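Local atomic coordinates of extracellular matrix-binding protein ebh (Staphylococcus aureus subsp. aureus, PDB entry 4KJM), a protein that probably acts as a cell-surface adhesin that binds the extracellular matrix of the host. Residues M4-L18 with Y34-N46. Sequence-based numbering, arbitrary orientation. Where two conformers were deposited one is given.
With ZN (zinc ion), chain E.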
loop_
_atom_site.group_PDB
_atom_site.type_symbol
_atom_site.label_atom_id
_atom_site.label_comp_id
_atom_site.label_asym_id
_atom_site.label_seq_id
_atom_site.Cartn_x
_atom_site.Cartn_y
_atom_site.Cartn_z
HETATM N N MSE A 4 5.849 19.479 6.230
HETATM C CA MSE A 4 5.371 19.657 4.823
HETATM C C MSE A 4 5.852 18.504 3.933
HETATM O O MSE A 4 5.076 17.944 3.178
HETATM C CB MSE A 4 5.667 20.999 4.176
HETATM C CG MSE A 4 4.806 22.116 4.747
HETATM SE SE MSE A 4 2.945 22.127 4.073
HETATM C CE MSE A 4 2.462 24.002 4.430
ATOM N N GLY A 5 7.126 18.161 4.006
ATOM C CA GLY A 5 7.693 17.024 3.323
ATOM C C GLY A 5 6.982 15.694 3.575
ATOM O O GLY A 5 6.741 14.922 2.663
ATOM N N ASN A 6 6.695 15.417 4.830
ATOM C CA ASN A 6 5.946 14.225 5.195
ATOM C C ASN A 6 4.549 14.240 4.591
ATOM O O ASN A 6 4.062 13.212 4.183
ATOM C CB ASN A 6 5.869 14.059 6.697
ATOM C CG ASN A 6 7.103 13.409 7.270
ATOM O OD1 ASN A 6 8.210 13.779 6.944
ATOM N ND2 ASN A 6 6.910 12.408 8.115
ATOM N N LEU A 7 3.889 15.392 4.598
ATOM C CA LEU A 7 2.549 15.492 4.052
ATOM C C LEU A 7 2.569 15.186 2.564
ATOM O O LEU A 7 1.758 14.451 2.048
ATOM C CB LEU A 7 1.988 16.909 4.306
ATOM C CG LEU A 7 0.506 17.137 3.924
ATOM C CD1 LEU A 7 -0.396 16.136 4.600
ATOM C CD2 LEU A 7 0.081 18.542 4.235
ATOM N N GLN A 8 3.554 15.750 1.877
ATOM C CA GLN A 8 3.762 15.512 0.448
ATOM C C GLN A 8 3.960 14.056 0.155
ATOM O O GLN A 8 3.429 13.556 -0.817
ATOM C CB GLN A 8 4.974 16.349 -0.004
ATOM C CG GLN A 8 4.627 17.807 -0.042
ATOM C CD GLN A 8 4.570 18.262 -1.456
ATOM O OE1 GLN A 8 5.359 19.170 -1.871
ATOM N NE2 GLN A 8 3.759 17.557 -2.253
ATOM N N THR A 9 4.765 13.381 0.992
ATOM C CA THR A 9 4.984 11.942 0.856
ATOM C C THR A 9 3.576 11.180 0.834
ATOM O O THR A 9 3.240 10.405 -0.103
ATOM C CB THR A 9 6.008 11.465 1.925
ATOM O OG1 THR A 9 7.292 12.093 1.710
ATOM C CG2 THR A 9 6.198 9.990 1.878
ATOM N N ALA A 10 2.682 11.546 1.759
ATOM C CA ALA A 10 1.286 11.042 1.660
ATOM C C ALA A 10 0.446 11.504 0.424
ATOM O O ALA A 10 -0.248 10.685 -0.197
ATOM C CB ALA A 10 0.611 11.341 2.991
ATOM N N ILE A 11 0.424 12.756 0.001
ATOM C CA ILE A 11 -0.491 13.104 -1.088
ATOM C C ILE A 11 -0.012 12.475 -2.444
ATOM O O ILE A 11 -0.799 12.102 -3.286
ATOM C CB ILE A 11 -0.917 14.606 -1.201
ATOM C CG1 ILE A 11 -0.040 15.396 -2.088
ATOM C CG2 ILE A 11 -1.013 15.311 0.126
ATOM C CD1 ILE A 11 -0.620 15.603 -3.461
ATOM N N ASN A 12 1.290 12.378 -2.624
ATOM C CA ASN A 12 1.883 11.914 -3.872
ATOM C C ASN A 12 1.679 10.398 -4.049
ATOM O O ASN A 12 1.965 9.827 -5.082
ATOM C CB ASN A 12 3.373 12.240 -3.890
ATOM C CG ASN A 12 3.677 13.690 -4.204
ATOM O OD1 ASN A 12 2.821 14.435 -4.669
ATOM N ND2 ASN A 12 4.907 14.090 -3.960
ATOM N N ASP A 13 1.166 9.760 -3.018
ATOM C CA ASP A 13 0.869 8.347 -3.107
ATOM C C ASP A 13 -0.579 8.005 -3.458
ATOM O O ASP A 13 -0.958 6.874 -3.585
ATOM C CB ASP A 13 1.219 7.662 -1.827
ATOM C CG ASP A 13 1.258 6.203 -1.981
ATOM O OD1 ASP A 13 1.722 5.801 -3.036
ATOM O OD2 ASP A 13 0.828 5.507 -1.083
ATOM N N LYS A 14 -1.338 9.059 -3.583
ATOM C CA LYS A 14 -2.716 9.084 -3.918
ATOM C C LYS A 14 -3.042 8.143 -5.079
ATOM O O LYS A 14 -3.850 7.271 -4.959
ATOM C CB LYS A 14 -3.055 10.521 -4.251
ATOM C CG LYS A 14 -4.441 10.827 -4.735
ATOM C CD LYS A 14 -4.444 12.236 -5.303
ATOM C CE LYS A 14 -5.615 12.582 -6.197
ATOM N NZ LYS A 14 -6.025 14.015 -6.050
ATOM N N SER A 15 -2.382 8.327 -6.196
ATOM C CA SER A 15 -2.837 7.622 -7.368
ATOM C C SER A 15 -2.615 6.068 -7.272
ATOM O O SER A 15 -3.464 5.288 -7.748
ATOM C CB SER A 15 -2.289 8.296 -8.643
ATOM O OG SER A 15 -0.904 8.145 -8.749
ATOM N N GLY A 16 -1.501 5.616 -6.684
ATOM C CA GLY A 16 -1.253 4.210 -6.531
ATOM C C GLY A 16 -2.236 3.599 -5.482
ATOM O O GLY A 16 -2.734 2.462 -5.623
ATOM N N THR A 17 -2.569 4.386 -4.477
ATOM C CA THR A 17 -3.546 3.945 -3.504
ATOM C C THR A 17 -4.905 3.766 -4.153
ATOM O O THR A 17 -5.578 2.732 -3.944
ATOM C CB THR A 17 -3.616 4.896 -2.279
ATOM O OG1 THR A 17 -2.335 4.970 -1.651
ATOM C CG2 THR A 17 -4.642 4.388 -1.299
ATOM N N LEU A 18 -5.301 4.733 -4.966
ATOM C CA LEU A 18 -6.617 4.738 -5.511
ATOM C C LEU A 18 -6.763 3.586 -6.519
ATOM O O LEU A 18 -7.866 3.221 -6.870
ATOM C CB LEU A 18 -6.909 6.052 -6.205
ATOM C CG LEU A 18 -7.095 7.295 -5.334
ATOM C CD1 LEU A 18 -7.461 8.591 -6.115
ATOM C CD2 LEU A 18 -8.060 7.010 -4.235
ATOM N N TYR A 34 -10.804 8.684 2.805
ATOM C CA TYR A 34 -9.443 8.801 2.242
ATOM C C TYR A 34 -9.428 9.925 1.195
ATOM O O TYR A 34 -8.536 10.813 1.227
ATOM C CB TYR A 34 -8.960 7.473 1.658
ATOM C CG TYR A 34 -7.629 7.601 0.981
ATOM C CD1 TYR A 34 -6.458 7.744 1.750
ATOM C CD2 TYR A 34 -7.507 7.570 -0.392
ATOM C CE1 TYR A 34 -5.208 7.849 1.136
ATOM C CE2 TYR A 34 -6.270 7.761 -1.015
ATOM C CZ TYR A 34 -5.123 7.808 -0.253
ATOM O OH TYR A 34 -3.888 8.026 -0.870
ATOM N N ASN A 35 -10.389 9.915 0.283
ATOM C CA ASN A 35 -10.453 10.989 -0.707
ATOM C C ASN A 35 -10.554 12.364 -0.087
ATOM O O ASN A 35 -9.875 13.280 -0.499
ATOM C CB ASN A 35 -11.676 10.824 -1.628
ATOM C CG ASN A 35 -11.525 9.661 -2.598
ATOM O OD1 ASN A 35 -10.474 9.475 -3.151
ATOM N ND2 ASN A 35 -12.602 8.932 -2.834
ATOM N N GLN A 36 -11.402 12.515 0.902
ATOM C CA GLN A 36 -11.576 13.828 1.553
ATOM C C GLN A 36 -10.295 14.293 2.268
ATOM O O GLN A 36 -9.904 15.453 2.167
ATOM C CB GLN A 36 -12.763 13.711 2.511
ATOM C CG GLN A 36 -14.040 13.550 1.706
ATOM C CD GLN A 36 -15.265 13.140 2.523
ATOM O OE1 GLN A 36 -16.237 12.562 1.996
ATOM N NE2 GLN A 36 -15.243 13.466 3.800
ATOM N N ALA A 37 -9.587 13.350 2.922
ATOM C CA ALA A 37 -8.307 13.667 3.620
ATOM C C ALA A 37 -7.232 14.105 2.616
ATOM O O ALA A 37 -6.467 15.058 2.879
ATOM C CB ALA A 37 -7.787 12.448 4.415
ATOM N N VAL A 38 -7.148 13.376 1.482
ATOM C CA VAL A 38 -6.205 13.724 0.434
ATOM C C VAL A 38 -6.512 15.130 -0.135
ATOM O O VAL A 38 -5.626 15.914 -0.260
ATOM C CB VAL A 38 -6.104 12.647 -0.657
ATOM C CG1 VAL A 38 -5.138 13.114 -1.736
ATOM C CG2 VAL A 38 -5.556 11.355 -0.091
ATOM N N SER A 39 -7.786 15.430 -0.423
ATOM C CA SER A 39 -8.164 16.739 -0.916
ATOM C C SER A 39 -7.823 17.843 0.062
ATOM O O SER A 39 -7.292 18.930 -0.324
ATOM C CB SER A 39 -9.677 16.796 -1.202
ATOM O OG SER A 39 -10.012 15.811 -2.111
ATOM N N ALA A 40 -8.111 17.602 1.332
ATOM C CA ALA A 40 -7.757 18.591 2.399
ATOM C C ALA A 40 -6.205 18.841 2.468
ATOM O O ALA A 40 -5.760 19.965 2.623
ATOM C CB ALA A 40 -8.339 18.154 3.757
ATOM N N ALA A 41 -5.398 17.786 2.330
ATOM C CA ALA A 41 -3.964 17.902 2.372
ATOM C C ALA A 41 -3.507 18.662 1.139
ATOM O O ALA A 41 -2.609 19.496 1.248
ATOM C CB ALA A 41 -3.298 16.559 2.379
ATOM N N GLU A 42 -4.141 18.389 -0.034
ATOM C CA GLU A 42 -3.779 19.069 -1.290
ATOM C C GLU A 42 -4.032 20.566 -1.196
ATOM O O GLU A 42 -3.286 21.383 -1.750
ATOM C CB GLU A 42 -4.511 18.453 -2.493
ATOM C CG GLU A 42 -3.968 17.100 -2.948
ATOM C CD GLU A 42 -4.871 16.382 -3.985
ATOM O OE1 GLU A 42 -6.039 16.785 -4.186
ATOM O OE2 GLU A 42 -4.403 15.394 -4.598
ATOM N N THR A 43 -5.087 20.927 -0.489
ATOM C CA THR A 43 -5.427 22.328 -0.266
ATOM C C THR A 43 -4.278 23.024 0.471
ATOM O O THR A 43 -3.803 24.058 0.051
ATOM C CB THR A 43 -6.752 22.441 0.513
ATOM O OG1 THR A 43 -7.822 22.087 -0.352
ATOM C CG2 THR A 43 -6.977 23.896 1.051
ATOM N N ILE A 44 -3.800 22.402 1.542
ATOM C CA ILE A 44 -2.648 22.897 2.296
ATOM C C ILE A 44 -1.373 22.969 1.448
ATOM O O ILE A 44 -0.730 24.003 1.375
ATOM C CB ILE A 44 -2.419 22.048 3.573
ATOM C CG1 ILE A 44 -3.551 22.338 4.558
ATOM C CG2 ILE A 44 -1.046 22.341 4.177
ATOM C CD1 ILE A 44 -3.711 21.258 5.598
ATOM N N LEU A 45 -1.036 21.883 0.763
ATOM C CA LEU A 45 0.144 21.864 -0.096
ATOM C C LEU A 45 0.014 22.888 -1.223
ATOM O O LEU A 45 0.969 23.091 -1.963
ATOM C CB LEU A 45 0.375 20.475 -0.672
ATOM C CG LEU A 45 0.570 19.409 0.403
ATOM C CD1 LEU A 45 0.548 18.007 -0.191
ATOM C CD2 LEU A 45 1.849 19.660 1.162
ATOM N N ASN A 46 -1.164 23.512 -1.356
ATOM C CA ASN A 46 -1.321 24.831 -2.009
ATOM C C ASN A 46 -1.743 25.909 -0.979
ATOM O O ASN A 46 -1.807 27.113 -1.256
ATOM C CB ASN A 46 -2.343 24.705 -3.151
ATOM C CG ASN A 46 -2.146 23.433 -3.980
ATOM O OD1 ASN A 46 -3.108 22.800 -4.405
ATOM N ND2 ASN A 46 -0.899 23.060 -4.211
HETATM ZN ZN ZN E . 2.286 4.030 -3.476
HETATM O O HOH W 1 -1.799 8.327 0.674
HETATM O O HOH W 2 1.034 3.065 -2.626
HETATM O O HOH W 3 -8.021 15.145 -4.695
HETATM O O HOH W 4 3.624 4.167 -5.448
HETATM O O HOH W 5 0.991 2.585 -4.047
#
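Tyr-34 reaches across to the break between helices 4-11 and 14-18, its CG anti to the backbone N (chi1 175°), which directs the ring at segment 4-18. Its OH lies 3.4 Å from Thr-17 CB and close to Lys-14 CA, and one water ties this hydroxyl to Ala-10 O. Leu-18 CD2 meets the ring edge 3.8 Å from Tyr-34 CE2, while Val-38 CG2 lies over one face, toward the rim. The same Leu-18 methyl touches Asn-35 OD1, and Phe-23 adjoins both residues. Val-38 CG1 supports the aliphatic part of Lys-14, with CD 3.7 Å away.

That lysine is extended as far as CE, then bends at its last torsion toward Glu-42, crossing its side chain at about a right angle; Lys-14 NZ donates to Glu-42 OE2 at 2.6 Å in a salt bridge, meeting the syn lone pair of that oxygen, and a water joins NZ to OE1, so both carboxylate oxygens are engaged. Segments 4-18 and 34-46 belong to the FIVAR domain, where these helices run roughly antiparallel, helix 4-11 at 137° to helix 34-44, and helix 55-71 completes a three-helix bundle. The turn between the first two helices presents Asp-13, whose OD1 binds zinc while OD2 pairs with Lys-69 of helix 55-71.

Ala-41 CB touches both Leu-7 CD1, at 3.7 Å, and Ile-11 CG2. Ile-11 also sends CD1 against the methylene CG of Glu-42. Farther along, Ile-44 CG2 packs on Met-4, a selenomethionine, 3.9 Å from its CE, and on Leu-7. Leu-45 buries more surface against segment 4-18 than any other residue of segment 34-46: CD2 lies 3.5 Å from Gln-8 CG and 3.7 Å from Leu-7 CD2, with the selenium of Met-4 alongside.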